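Local coordinates for protein predicted component of a thermophile-specific DNA repair system, contains a RAMP domain (Methanopyrus kandleri, PDB 4N0L) that binds RNA as the Csm3 subunit of type III-A CRISPR systems, carries a zinc ion, and may act as an endonuclease, at residues A[276-281]-A[314-319]; A[6-11]-A[230-235]; A[237-242]-A[339-344]; A[295-300]-A[321-326]. All blocks are in the same frame, centred on the assembly; numbering follows the deposited sequence.

Contact 1: A[276-281]-A[314-319]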
loop_
_atom_site.group_PDB
_atom_site.type_symbol
_atom_site.label_atom_id
_atom_site.label_comp_id
_atom_site.label_asym_id
_atom_site.label_seq_id
_atom_site.Cartn_x
_atom_site.Cartn_y
_atom_site.Cartn_z
ATOM N N CYS A 276 -3.864 -9.683 11.560
ATOM C CA CYS A 276 -3.117 -10.359 12.613
ATOM C C CYS A 276 -2.146 -9.417 13.316
ATOM O O CYS A 276 -1.196 -8.921 12.709
ATOM C CB CYS A 276 -2.366 -11.560 12.037
ATOM S SG CYS A 276 -3.414 -12.705 11.096
ATOM N N ALA A 277 -2.390 -9.178 14.600
ATOM C CA ALA A 277 -1.667 -8.151 15.343
ATOM C C ALA A 277 -0.677 -8.720 16.359
ATOM O O ALA A 277 -0.972 -9.688 17.063
ATOM C CB ALA A 277 -2.650 -7.235 16.043
ATOM N N ARG A 278 0.504 -8.113 16.418
ATOM C CA ARG A 278 1.482 -8.412 17.460
ATOM C C ARG A 278 2.057 -7.119 18.029
ATOM O O ARG A 278 2.693 -6.348 17.311
ATOM C CB ARG A 278 2.606 -9.308 16.928
ATOM C CG ARG A 278 2.131 -10.687 16.505
ATOM C CD ARG A 278 3.267 -11.581 16.030
ATOM N NE ARG A 278 3.788 -11.211 14.718
ATOM C CZ ARG A 278 4.378 -12.067 13.889
ATOM N NH1 ARG A 278 4.508 -13.341 14.233
ATOM N NH2 ARG A 278 4.832 -11.654 12.713
ATOM N N SER A 279 1.812 -6.878 19.313
ATOM C CA SER A 279 2.348 -5.701 19.991
ATOM C C SER A 279 3.732 -5.991 20.555
ATOM O O SER A 279 4.095 -7.152 20.747
ATOM C CB SER A 279 1.412 -5.238 21.110
ATOM O OG SER A 279 1.553 -6.052 22.262
ATOM N N THR A 280 4.500 -4.934 20.809
ATOM C CA THR A 280 5.853 -5.066 21.344
ATOM C C THR A 280 5.860 -5.822 22.672
ATOM O O THR A 280 6.689 -6.707 22.890
ATOM C CB THR A 280 6.510 -3.683 21.550
ATOM O OG1 THR A 280 6.548 -2.973 20.305
ATOM C CG2 THR A 280 7.926 -3.831 22.095
ATOM N N GLY A 281 4.921 -5.470 23.546
ATOM C CA GLY A 281 4.755 -6.132 24.827
ATOM C C GLY A 281 4.560 -7.635 24.732
ATOM O O GLY A 281 5.090 -8.392 25.547
ATOM N N GLU A 314 0.796 -19.187 12.222
ATOM C CA GLU A 314 1.731 -18.322 12.926
ATOM C C GLU A 314 1.112 -17.753 14.177
ATOM O O GLU A 314 -0.107 -17.579 14.279
ATOM C CB GLU A 314 2.225 -17.162 12.063
ATOM C CG GLU A 314 3.693 -17.229 11.633
ATOM C CD GLU A 314 3.898 -17.809 10.261
ATOM O OE1 GLU A 314 3.395 -17.222 9.285
ATOM O OE2 GLU A 314 4.628 -18.812 10.147
ATOM N N ARG A 315 1.985 -17.461 15.129
ATOM C CA ARG A 315 1.569 -16.965 16.420
ATOM C C ARG A 315 1.431 -15.451 16.435
ATOM O O ARG A 315 2.345 -14.718 16.056
ATOM C CB ARG A 315 2.559 -17.413 17.497
ATOM C CG ARG A 315 2.401 -18.852 17.956
ATOM C CD ARG A 315 3.644 -19.349 18.682
ATOM N NE ARG A 315 3.335 -20.519 19.501
ATOM C CZ ARG A 315 4.160 -21.530 19.756
ATOM N NH1 ARG A 315 5.376 -21.575 19.224
ATOM N NH2 ARG A 315 3.745 -22.518 20.540
ATOM N N TYR A 316 0.264 -14.993 16.877
ATOM C CA TYR A 316 0.007 -13.572 17.033
ATOM C C TYR A 316 -0.564 -13.295 18.415
ATOM O O TYR A 316 -0.893 -14.223 19.156
ATOM C CB TYR A 316 -0.953 -13.074 15.951
ATOM C CG TYR A 316 -0.464 -13.317 14.543
ATOM C CD1 TYR A 316 0.412 -12.431 13.928
ATOM C CD2 TYR A 316 -0.887 -14.428 13.823
ATOM C CE1 TYR A 316 0.860 -12.649 12.638
ATOM C CE2 TYR A 316 -0.446 -14.653 12.533
ATOM C CZ TYR A 316 0.427 -13.759 11.945
ATOM O OH TYR A 316 0.866 -13.981 10.661
ATOM N N GLU A 317 -0.684 -12.019 18.762
ATOM C CA GLU A 317 -1.305 -11.643 20.021
ATOM C C GLU A 317 -2.817 -11.695 19.879
ATOM O O GLU A 317 -3.510 -12.301 20.694
ATOM C CB GLU A 317 -0.855 -10.249 20.454
ATOM C CG GLU A 317 -1.460 -9.783 21.765
ATOM C CD GLU A 317 -0.935 -8.429 22.195
ATOM O OE1 GLU A 317 -1.463 -7.871 23.179
ATOM O OE2 GLU A 317 0.009 -7.924 21.549
ATOM N N ILE A 318 -3.319 -11.058 18.828
ATOM C CA ILE A 318 -4.747 -11.026 18.548
ATOM C C ILE A 318 -4.986 -11.186 17.052
ATOM O O ILE A 318 -4.357 -10.511 16.239
ATOM C CB ILE A 318 -5.392 -9.719 19.046
ATOM C CG1 ILE A 318 -5.452 -9.706 20.575
ATOM C CG2 ILE A 318 -6.787 -9.550 18.467
ATOM C CD1 ILE A 318 -6.037 -8.442 21.160
ATOM N N VAL A 319 -5.892 -12.090 16.696
ATOM C CA VAL A 319 -6.255 -12.309 15.302
ATOM C C VAL A 319 -7.693 -11.874 15.052
ATOM O O VAL A 319 -8.624 -12.410 15.655
ATOM C CB VAL A 319 -6.095 -13.790 14.899
ATOM C CG1 VAL A 319 -6.687 -14.040 13.517
ATOM C CG2 VAL A 319 -4.629 -14.202 14.943
#
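Arg278 crosses Tyr316 obliquely, its stem at the ring edge and its head against CE1. Its CB leads to CG, which lies 3.6 Å from Tyr316 CD1. CD continues past the carbonyl oxygen of Arg315 and the same ring carbon. A bend at chi3 (-73°) then turns the head alongside the ring, with Tyr316 CE1 over the centre of one guanidinium face and the two planes 43° apart. At the tip, NH1 donates to Arg315 O at 3.1 Å, a bent bond (141° at the hydrogen) to an oxygen tilted from the guanidinium plane. Arginine suits this partly exposed place because its aliphatic stem packs on the ring while its charged head reaches a backbone carbonyl. The smaller Cys276 covers a face of the ring: its CB sits 3.3 Å from the Tyr316 centroid, almost on the normal, and SG makes a sulfur-aromatic contact beside it.

Between the backbones, Glu317 N and Ile318 N both donate to Ala277 O, a classic beta bulge. Ala277 N returns a bond of 2.9 Å to Ile318 O. The extended Glu317 side chain carries OE2 to Ser279, where it accepts from both N and OG, the latter at 2.5 Å.

The bulge marks the passage from strand 314-316, which pairs with strand 290-292, to edge strand 318-321. That edge strand joins the main sheet through strand 268-278, whose other neighbour is strand 7-16.

Contact 2: A[6-11]-A[230-235]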
loop_
_atom_site.group_PDB
_atom_site.type_symbol
_atom_site.label_atom_id
_atom_site.label_comp_id
_atom_site.label_asym_id
_atom_site.label_seq_id
_atom_site.Cartn_x
_atom_site.Cartn_y
_atom_site.Cartn_z
ATOM N N GLY A 6 5.590 -3.012 16.978
ATOM C CA GLY A 6 5.003 -4.263 16.540
ATOM C C GLY A 6 4.217 -4.083 15.256
ATOM O O GLY A 6 4.358 -3.065 14.575
ATOM N N THR A 7 3.365 -5.050 14.929
ATOM C CA THR A 7 2.803 -5.121 13.584
ATOM C C THR A 7 1.348 -5.573 13.495
ATOM O O THR A 7 0.836 -6.278 14.365
ATOM C CB THR A 7 3.622 -6.084 12.700
ATOM O OG1 THR A 7 3.705 -7.361 13.344
ATOM C CG2 THR A 7 5.032 -5.559 12.467
ATOM N N ILE A 8 0.694 -5.152 12.417
ATOM C CA ILE A 8 -0.587 -5.714 12.008
ATOM C C ILE A 8 -0.409 -6.303 10.618
ATOM O O ILE A 8 -0.006 -5.600 9.692
ATOM C CB ILE A 8 -1.713 -4.672 11.967
ATOM C CG1 ILE A 8 -1.985 -4.099 13.357
ATOM C CG2 ILE A 8 -2.982 -5.290 11.397
ATOM C CD1 ILE A 8 -2.917 -2.911 13.333
ATOM N N THR A 9 -0.702 -7.590 10.472
ATOM C CA THR A 9 -0.498 -8.268 9.197
ATOM C C THR A 9 -1.805 -8.656 8.520
ATOM O O THR A 9 -2.603 -9.413 9.073
ATOM C CB THR A 9 0.354 -9.532 9.369
ATOM O OG1 THR A 9 1.623 -9.182 9.933
ATOM C CG2 THR A 9 0.573 -10.208 8.027
ATOM N N LEU A 10 -2.014 -8.134 7.315
ATOM C CA LEU A 10 -3.150 -8.534 6.492
ATOM C C LEU A 10 -2.810 -9.841 5.796
ATOM O O LEU A 10 -1.772 -9.945 5.142
ATOM C CB LEU A 10 -3.507 -7.457 5.456
ATOM C CG LEU A 10 -4.111 -6.102 5.858
ATOM C CD1 LEU A 10 -3.266 -5.334 6.873
ATOM C CD2 LEU A 10 -4.361 -5.247 4.619
ATOM N N VAL A 11 -3.677 -10.840 5.945
ATOM C CA VAL A 11 -3.451 -12.143 5.328
ATOM C C VAL A 11 -4.645 -12.576 4.486
ATOM O O VAL A 11 -5.790 -12.553 4.944
ATOM C CB VAL A 11 -3.165 -13.232 6.382
ATOM C CG1 VAL A 11 -2.888 -14.575 5.710
ATOM C CG2 VAL A 11 -2.002 -12.824 7.278
ATOM N N TYR A 230 1.856 -3.988 8.327
ATOM C CA TYR A 230 1.821 -2.592 8.745
ATOM C C TYR A 230 2.510 -2.411 10.095
ATOM O O TYR A 230 2.154 -3.070 11.073
ATOM C CB TYR A 230 0.378 -2.083 8.814
ATOM C CG TYR A 230 0.226 -0.742 9.501
ATOM C CD1 TYR A 230 -0.093 -0.658 10.852
ATOM C CD2 TYR A 230 0.390 0.444 8.795
ATOM C CE1 TYR A 230 -0.235 0.568 11.481
ATOM C CE2 TYR A 230 0.250 1.670 9.414
ATOM C CZ TYR A 230 -0.063 1.727 10.756
ATOM O OH TYR A 230 -0.202 2.950 11.372
ATOM N N ARG A 231 3.489 -1.514 10.148
ATOM C CA ARG A 231 4.198 -1.244 11.394
ATOM C C ARG A 231 3.502 -0.154 12.202
ATOM O O ARG A 231 3.406 0.993 11.766
ATOM C CB ARG A 231 5.647 -0.840 11.116
ATOM C CG ARG A 231 6.463 -1.895 10.384
ATOM C CD ARG A 231 7.911 -1.460 10.188
ATOM N NE ARG A 231 8.025 -0.212 9.434
ATOM C CZ ARG A 231 8.179 0.986 9.989
ATOM N NH1 ARG A 231 8.233 1.105 11.309
ATOM N NH2 ARG A 231 8.276 2.068 9.227
ATOM N N VAL A 232 3.011 -0.521 13.380
ATOM C CA VAL A 232 2.366 0.440 14.264
ATOM C C VAL A 232 3.422 1.351 14.880
ATOM O O VAL A 232 4.310 0.889 15.595
ATOM C CB VAL A 232 1.565 -0.258 15.382
ATOM C CG1 VAL A 232 0.934 0.772 16.309
ATOM C CG2 VAL A 232 0.509 -1.178 14.788
ATOM N N GLU A 233 3.328 2.646 14.599
ATOM C CA GLU A 233 4.300 3.607 15.108
ATOM C C GLU A 233 3.619 4.660 15.964
ATOM O O GLU A 233 4.161 5.100 16.975
ATOM C CB GLU A 233 5.047 4.285 13.960
ATOM C CG GLU A 233 6.140 3.442 13.334
ATOM C CD GLU A 233 6.773 4.114 12.131
ATOM O OE1 GLU A 233 6.223 5.128 11.653
ATOM O OE2 GLU A 233 7.823 3.629 11.662
ATOM N N ASP A 234 2.424 5.057 15.549
ATOM C CA ASP A 234 1.683 6.104 16.231
ATOM C C ASP A 234 0.246 5.662 16.467
ATOM O O ASP A 234 -0.546 5.585 15.529
ATOM C CB ASP A 234 1.715 7.397 15.419
ATOM C CG ASP A 234 1.123 8.566 16.171
ATOM O OD1 ASP A 234 1.899 9.343 16.764
ATOM O OD2 ASP A 234 -0.118 8.705 16.174
ATOM N N GLY A 235 -0.079 5.367 17.723
ATOM C CA GLY A 235 -1.402 4.897 18.099
ATOM C C GLY A 235 -2.548 5.772 17.625
ATOM O O GLY A 235 -3.615 5.274 17.266
#
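Ile8 and Tyr230 form the antiparallel hydrogen-bonded pair that joins these segments, and the backbone supplies all the hydrogen bonds between the two. Ile8 N donates to Tyr230 O at 2.9 Å, and Tyr230 N answers to Ile8 O at 2.8 Å; both bonds are nearly straight at hydrogen. Farther along, Val232 N donates to Gly6 O at 3.1 Å with a more bent geometry. Gly6 has a positive phi, a backbone shape that glycine adopts readily. Between these bonds Thr7 faces Arg231 as a non-hydrogen-bonded pair, and Thr7 CA makes a CA-H...O contact with Tyr230 O at 3.3 Å.

Apolar contact is concentrated on the face of Ile8 and Tyr230. Ile8 CG1 and CD1 both approach Val232 CG2, the CG1 contact being 4.1 Å. Val232 presents this methyl because CG1 is anti to the backbone N (chi1 179°), which places CG2 beside that N. Ile8 CD1 also comes to 4.4 Å from Tyr230 CD1. Branched aliphatic side chains suit a buried strand face, while tyrosine adds a hydroxyl that bonds to Asp241.

Arg231, on the face of Thr7, bridges within its own segment to Glu233, in the loop beyond the strand, NH1 to OE2 at 2.6 Å, and Glu233 is paired in addition with Lys168 and Arg171.

Strands 7-16 and 223-231 are neighbours in the five-stranded sheet, with strand 268-278 along the other edge of 7-16. Helix 238-255 packs on the face of Ile8 and Tyr230 through Leu238.

Contact 3: A[237-242]-A[339-344]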
loop_
_atom_site.group_PDB
_atom_site.type_symbol
_atom_site.label_atom_id
_atom_site.label_comp_id
_atom_site.label_asym_id
_atom_site.label_seq_id
_atom_site.Cartn_x
_atom_site.Cartn_y
_atom_site.Cartn_z
ATOM N N GLU A 237 -2.661 7.504 14.960
ATOM C CA GLU A 237 -2.811 7.413 13.510
ATOM C C GLU A 237 -3.091 5.987 13.044
ATOM O O GLU A 237 -3.174 5.729 11.844
ATOM C CB GLU A 237 -1.559 7.940 12.804
ATOM C CG GLU A 237 -1.487 9.453 12.698
ATOM C CD GLU A 237 -0.085 9.953 12.409
ATOM O OE1 GLU A 237 0.810 9.117 12.161
ATOM O OE2 GLU A 237 0.118 11.186 12.414
ATOM N N LEU A 238 -3.240 5.071 13.995
ATOM C CA LEU A 238 -3.405 3.652 13.692
ATOM C C LEU A 238 -4.630 3.365 12.824
ATOM O O LEU A 238 -4.517 2.774 11.749
ATOM C CB LEU A 238 -3.494 2.846 14.989
ATOM C CG LEU A 238 -3.960 1.396 14.853
ATOM C CD1 LEU A 238 -2.958 0.615 14.020
ATOM C CD2 LEU A 238 -4.148 0.753 16.216
ATOM N N GLU A 239 -5.800 3.782 13.296
ATOM C CA GLU A 239 -7.041 3.518 12.578
ATOM C C GLU A 239 -7.070 4.252 11.243
ATOM O O GLU A 239 -7.512 3.700 10.233
ATOM C CB GLU A 239 -8.253 3.913 13.421
ATOM C CG GLU A 239 -9.571 3.751 12.688
ATOM C CD GLU A 239 -10.763 3.758 13.618
ATOM O OE1 GLU A 239 -10.605 4.169 14.786
ATOM O OE2 GLU A 239 -11.856 3.343 13.182
ATOM N N SER A 240 -6.603 5.497 11.248
ATOM C CA SER A 240 -6.570 6.307 10.038
ATOM C C SER A 240 -5.698 5.657 8.970
ATOM O O SER A 240 -6.066 5.629 7.795
ATOM C CB SER A 240 -6.061 7.717 10.348
ATOM O OG SER A 240 -7.108 8.667 10.254
ATOM N N ASP A 241 -4.551 5.124 9.386
ATOM C CA ASP A 241 -3.638 4.456 8.465
ATOM C C ASP A 241 -4.296 3.234 7.830
ATOM O O ASP A 241 -4.188 3.020 6.621
ATOM C CB ASP A 241 -2.354 4.032 9.182
ATOM C CG ASP A 241 -1.381 5.183 9.379
ATOM O OD1 ASP A 241 -1.677 6.312 8.932
ATOM O OD2 ASP A 241 -0.309 4.949 9.979
ATOM N N LEU A 242 -4.979 2.444 8.652
ATOM C CA LEU A 242 -5.665 1.249 8.178
ATOM C C LEU A 242 -6.733 1.606 7.153
ATOM O O LEU A 242 -6.887 0.918 6.143
ATOM C CB LEU A 242 -6.290 0.486 9.346
ATOM C CG LEU A 242 -5.303 -0.145 10.330
ATOM C CD1 LEU A 242 -6.040 -0.944 11.393
ATOM C CD2 LEU A 242 -4.285 -1.012 9.602
ATOM N N ARG A 339 -15.896 -1.385 8.876
ATOM C CA ARG A 339 -15.929 -2.033 10.182
ATOM C C ARG A 339 -14.671 -1.748 11.001
ATOM O O ARG A 339 -14.330 -2.511 11.904
ATOM C CB ARG A 339 -16.106 -3.541 10.012
ATOM C CG ARG A 339 -17.455 -3.939 9.444
ATOM C CD ARG A 339 -17.401 -5.309 8.787
ATOM N NE ARG A 339 -18.669 -5.654 8.147
ATOM C CZ ARG A 339 -19.059 -5.192 6.963
ATOM N NH1 ARG A 339 -18.281 -4.361 6.283
ATOM N NH2 ARG A 339 -20.230 -5.558 6.460
ATOM N N LEU A 340 -13.990 -0.648 10.698
ATOM C CA LEU A 340 -12.691 -0.376 11.309
ATOM C C LEU A 340 -12.792 0.056 12.768
ATOM O O LEU A 340 -11.910 -0.255 13.569
ATOM C CB LEU A 340 -11.943 0.693 10.519
ATOM C CG LEU A 340 -10.993 0.164 9.450
ATOM C CD1 LEU A 340 -10.159 1.301 8.917
ATOM C CD2 LEU A 340 -10.108 -0.937 10.012
ATOM N N ASP A 341 -13.855 0.780 13.105
ATOM C CA ASP A 341 -14.128 1.132 14.495
ATOM C C ASP A 341 -14.209 -0.144 15.313
ATOM O O ASP A 341 -13.580 -0.280 16.363
ATOM C CB ASP A 341 -15.429 1.925 14.618
ATOM C CG ASP A 341 -15.291 3.353 14.134
ATOM O OD1 ASP A 341 -14.150 3.854 14.072
ATOM O OD2 ASP A 341 -16.325 3.976 13.812
ATOM N N GLU A 342 -14.999 -1.077 14.798
ATOM C CA GLU A 342 -15.190 -2.386 15.397
ATOM C C GLU A 342 -13.866 -3.146 15.516
ATOM O O GLU A 342 -13.564 -3.723 16.559
ATOM C CB GLU A 342 -16.199 -3.166 14.554
ATOM C CG GLU A 342 -16.722 -4.447 15.148
ATOM C CD GLU A 342 -18.101 -4.784 14.609
ATOM O OE1 GLU A 342 -18.767 -5.681 15.164
ATOM O OE2 GLU A 342 -18.520 -4.140 13.623
ATOM N N VAL A 343 -13.078 -3.130 14.443
ATOM C CA VAL A 343 -11.791 -3.828 14.405
ATOM C C VAL A 343 -10.768 -3.270 15.395
ATOM O O VAL A 343 -10.204 -4.011 16.200
ATOM C CB VAL A 343 -11.177 -3.789 12.989
ATOM C CG1 VAL A 343 -9.736 -4.268 13.023
ATOM C CG2 VAL A 343 -11.990 -4.644 12.041
ATOM N N VAL A 344 -10.527 -1.963 15.324
ATOM C CA VAL A 344 -9.513 -1.311 16.151
ATOM C C VAL A 344 -9.827 -1.461 17.642
ATOM O O VAL A 344 -8.921 -1.551 18.475
ATOM C CB VAL A 344 -9.377 0.187 15.780
ATOM C CG1 VAL A 344 -8.441 0.910 16.737
ATOM C CG2 VAL A 344 -8.883 0.331 14.349
#
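Leu340, in the first turn of helix 340-345, directs its branched end at the helix that starts at Leu238. Its CD1 lies 3.8 Å from Glu239 O and 4.0 Å from Leu242 CB, while CD2 approaches the same CB from the leucine's other branch. A leucine fits because its two methyls can spread over the backbone and side chain of a neighbouring helix.

Asp341 follows, with its CB bond directed away from helix 238-255, yet its carboxylate returns to Glu239. Asp341 OD1 and Glu239 OE2 are only 2.5 Å apart, and the two carboxylate planes stand 87° to each other. Such an approach between acids suggests that one of them is probably protonated. Glu239 reaches this point because its CG is anti to the backbone N (chi1 176°) and the chain beyond is extended.

One turn on, Val344 uses its methyls separately. CG2 packs against the aliphatic stem of Glu239, 3.8 Å from CB, and also meets Leu242 CD1 at 4.3 Å; CG1 touches Leu238 CD2. A compact beta-branched residue fits between a glutamate stem and two leucines.

The axes of the two short helical segments run at 130° to each other, 10.4 Å apart at closest approach. This is apolar helix-helix packing with an acidic pair at its margin, joining the helix after strand 223-231 of the RRM-like RAMP fold to a short helix near the C-terminus.

Contact 4: A[295-300]-A[321-326]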
loop_
_atom_site.group_PDB
_atom_site.type_symbol
_atom_site.label_atom_id
_atom_site.label_comp_id
_atom_site.label_asym_id
_atom_site.label_seq_id
_atom_site.Cartn_x
_atom_site.Cartn_y
_atom_site.Cartn_z
ATOM N N GLU A 295 -6.313 -24.938 11.239
ATOM C CA GLU A 295 -7.052 -25.883 10.406
ATOM C C GLU A 295 -8.487 -25.422 10.184
ATOM O O GLU A 295 -9.027 -25.541 9.084
ATOM C CB GLU A 295 -7.040 -27.283 11.023
ATOM C CG GLU A 295 -7.546 -28.365 10.076
ATOM C CD GLU A 295 -7.542 -29.749 10.697
ATOM O OE1 GLU A 295 -7.488 -29.847 11.941
ATOM O OE2 GLU A 295 -7.592 -30.741 9.938
ATOM N N GLU A 296 -9.102 -24.904 11.243
ATOM C CA GLU A 296 -10.460 -24.381 11.165
ATOM C C GLU A 296 -10.569 -23.265 10.123
ATOM O O GLU A 296 -11.530 -23.222 9.358
ATOM C CB GLU A 296 -10.917 -23.872 12.533
ATOM C CG GLU A 296 -12.325 -23.303 12.536
ATOM C CD GLU A 296 -12.821 -22.969 13.929
ATOM O OE1 GLU A 296 -13.844 -22.261 14.038
ATOM O OE2 GLU A 296 -12.199 -23.425 14.914
ATOM N N ASP A 297 -9.580 -22.372 10.097
ATOM C CA ASP A 297 -9.554 -21.267 9.138
ATOM C C ASP A 297 -9.498 -21.772 7.701
ATOM O O ASP A 297 -10.100 -21.184 6.802
ATOM C CB ASP A 297 -8.359 -20.338 9.392
ATOM C CG ASP A 297 -8.398 -19.685 10.759
ATOM O OD1 ASP A 297 -9.350 -18.926 11.035
ATOM O OD2 ASP A 297 -7.460 -19.912 11.551
ATOM N N LYS A 298 -8.758 -22.856 7.490
ATOM C CA LYS A 298 -8.586 -23.433 6.158
ATOM C C LYS A 298 -9.880 -24.066 5.651
ATOM O O LYS A 298 -10.247 -23.897 4.488
ATOM C CB LYS A 298 -7.457 -24.464 6.170
ATOM C CG LYS A 298 -6.113 -23.881 6.577
ATOM C CD LYS A 298 -5.027 -24.940 6.636
ATOM C CE LYS A 298 -3.756 -24.373 7.248
ATOM N NZ LYS A 298 -2.639 -25.355 7.246
ATOM N N ASP A 299 -10.562 -24.803 6.524
ATOM C CA ASP A 299 -11.855 -25.395 6.188
ATOM C C ASP A 299 -12.890 -24.311 5.900
ATOM O O ASP A 299 -13.696 -24.438 4.979
ATOM C CB ASP A 299 -12.349 -26.308 7.313
ATOM C CG ASP A 299 -11.494 -27.551 7.480
ATOM O OD1 ASP A 299 -10.697 -27.861 6.570
ATOM O OD2 ASP A 299 -11.629 -28.228 8.521
ATOM N N GLU A 300 -12.871 -23.256 6.707
ATOM C CA GLU A 300 -13.781 -22.125 6.537
ATOM C C GLU A 300 -13.533 -21.334 5.252
ATOM O O GLU A 300 -14.467 -20.773 4.682
ATOM C CB GLU A 300 -13.688 -21.178 7.739
ATOM C CG GLU A 300 -14.250 -21.738 9.041
ATOM C CD GLU A 300 -15.762 -21.865 9.031
ATOM O OE1 GLU A 300 -16.411 -21.281 8.137
ATOM O OE2 GLU A 300 -16.304 -22.554 9.919
ATOM N N ARG A 321 -10.552 -12.014 12.519
ATOM C CA ARG A 321 -10.991 -12.726 11.328
ATOM C C ARG A 321 -12.210 -12.057 10.719
ATOM O O ARG A 321 -12.999 -11.428 11.425
ATOM C CB ARG A 321 -11.320 -14.185 11.655
ATOM C CG ARG A 321 -10.136 -15.008 12.125
ATOM C CD ARG A 321 -10.591 -16.314 12.761
ATOM N NE ARG A 321 -9.473 -17.233 12.942
ATOM C CZ ARG A 321 -8.693 -17.253 14.017
ATOM N NH1 ARG A 321 -7.693 -18.120 14.102
ATOM N NH2 ARG A 321 -8.909 -16.396 15.005
ATOM N N ALA A 322 -12.349 -12.175 9.403
ATOM C CA ALA A 322 -13.561 -11.739 8.722
ATOM C C ALA A 322 -14.743 -12.484 9.328
ATOM O O ALA A 322 -15.834 -11.935 9.489
ATOM C CB ALA A 322 -13.466 -11.996 7.231
ATOM N N ARG A 323 -14.495 -13.750 9.652
ATOM C CA ARG A 323 -15.472 -14.639 10.266
ATOM C C ARG A 323 -15.960 -14.122 11.625
ATOM O O ARG A 323 -17.087 -14.401 12.034
ATOM C CB ARG A 323 -14.842 -16.034 10.395
ATOM C CG ARG A 323 -15.425 -16.961 11.448
ATOM C CD ARG A 323 -14.666 -18.285 11.448
ATOM N NE ARG A 323 -13.914 -18.507 12.680
ATOM C CZ ARG A 323 -12.788 -19.211 12.751
ATOM N NH1 ARG A 323 -12.271 -19.750 11.655
ATOM N NH2 ARG A 323 -12.171 -19.368 13.916
ATOM N N ASP A 324 -15.123 -13.341 12.302
ATOM C CA ASP A 324 -15.508 -12.720 13.570
ATOM C C ASP A 324 -16.464 -11.546 13.377
ATOM O O ASP A 324 -17.247 -11.224 14.269
ATOM C CB ASP A 324 -14.273 -12.243 14.342
ATOM C CG ASP A 324 -13.321 -13.371 14.677
ATOM O OD1 ASP A 324 -13.787 -14.518 14.835
ATOM O OD2 ASP A 324 -12.106 -13.105 14.794
ATOM N N LEU A 325 -16.386 -10.900 12.219
ATOM C CA LEU A 325 -17.165 -9.691 11.973
ATOM C C LEU A 325 -18.394 -9.929 11.108
ATOM O O LEU A 325 -19.328 -9.129 11.111
ATOM C CB LEU A 325 -16.290 -8.628 11.309
ATOM C CG LEU A 325 -14.930 -8.333 11.942
ATOM C CD1 LEU A 325 -14.173 -7.341 11.081
ATOM C CD2 LEU A 325 -15.097 -7.805 13.356
ATOM N N GLU A 326 -18.404 -11.043 10.388
ATOM C CA GLU A 326 -19.404 -11.259 9.353
ATOM C C GLU A 326 -19.439 -12.727 8.953
ATOM O O GLU A 326 -18.492 -13.470 9.210
ATOM C CB GLU A 326 -19.099 -10.394 8.128
ATOM C CG GLU A 326 -20.319 -9.784 7.456
ATOM C CD GLU A 326 -21.114 -8.901 8.393
ATOM O OE1 GLU A 326 -20.570 -7.869 8.844
ATOM O OE2 GLU A 326 -22.284 -9.233 8.677
#
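Asp297 has its CG anti to the carbonyl carbon (chi1 -62°), and Arg321 runs extended from CG to NE; their ends thus meet with carboxylate and guanidinium nearly coplanar, 10° apart. Arg323 instead has its CG anti to the backbone N and bends at chi3 (114°), bringing its guanidinium between Glu296 and the stem of Arg321.

Arg321 grips Asp297 side-on with two nitrogens. NE donates to OD1 at 2.6 Å and NH1 to OD2 at 3.1 Å, each oxygen using its syn lone pair, so the paired bonds fix how both flat groups are turned. Arginine suits this place because NE and one terminal nitrogen match the two oxygens of a carboxylate.

Together with Glu296 and Arg323 the pair forms a salt-bridge network between helix 295-300 and the junction where strand 318-321, ending at Arg321, runs into a weakly bonded helix holding Arg323. Asp297 OD1 serves both arginines, lying 3.1 Å from Arg323 NH1. Asp297 OD2 also accepts from the backbone N of Glu294.

The Arg323 guanidinium is sandwiched. Arg321 CD lies over the centre of one face, and Glu296 OE1 over the opposite face, offset toward its rim, 3.3 Å from Arg323 NH2. This glutamate stacks on the guanidinium, attracted by charge without an N-H directed at it. Glu300 adds van der Waals contact, its CG methylene 3.8 Å from Arg323 NH1.

How the contacts relate
Contacts 1 to 3 are partly buried, whereas contact 4 lies on the surface. Contacts 1 and 2 belong to one sheet, where neighbouring strands 268-278 and 7-16 are joined by probable hydrogen bonds, Cys276 O with Thr9 N and Arg278 N with Thr7 O. Both rely on backbone pairing, though contact 1 adds a bulge and a tyrosine ring met by a cysteine and an arginine. Contact 3 packs helices through leucines and valine, its Leu238 touching Ile8, Tyr230 and Val232 of contact 2; its marginal acidic pair contrasts with the opposite charges holding contact 4. Contact 4 adjoins contact 1 through strand 318-321 and meets contact 3 through the Arg339-Glu326 salt bridge and Leu325 on Val343.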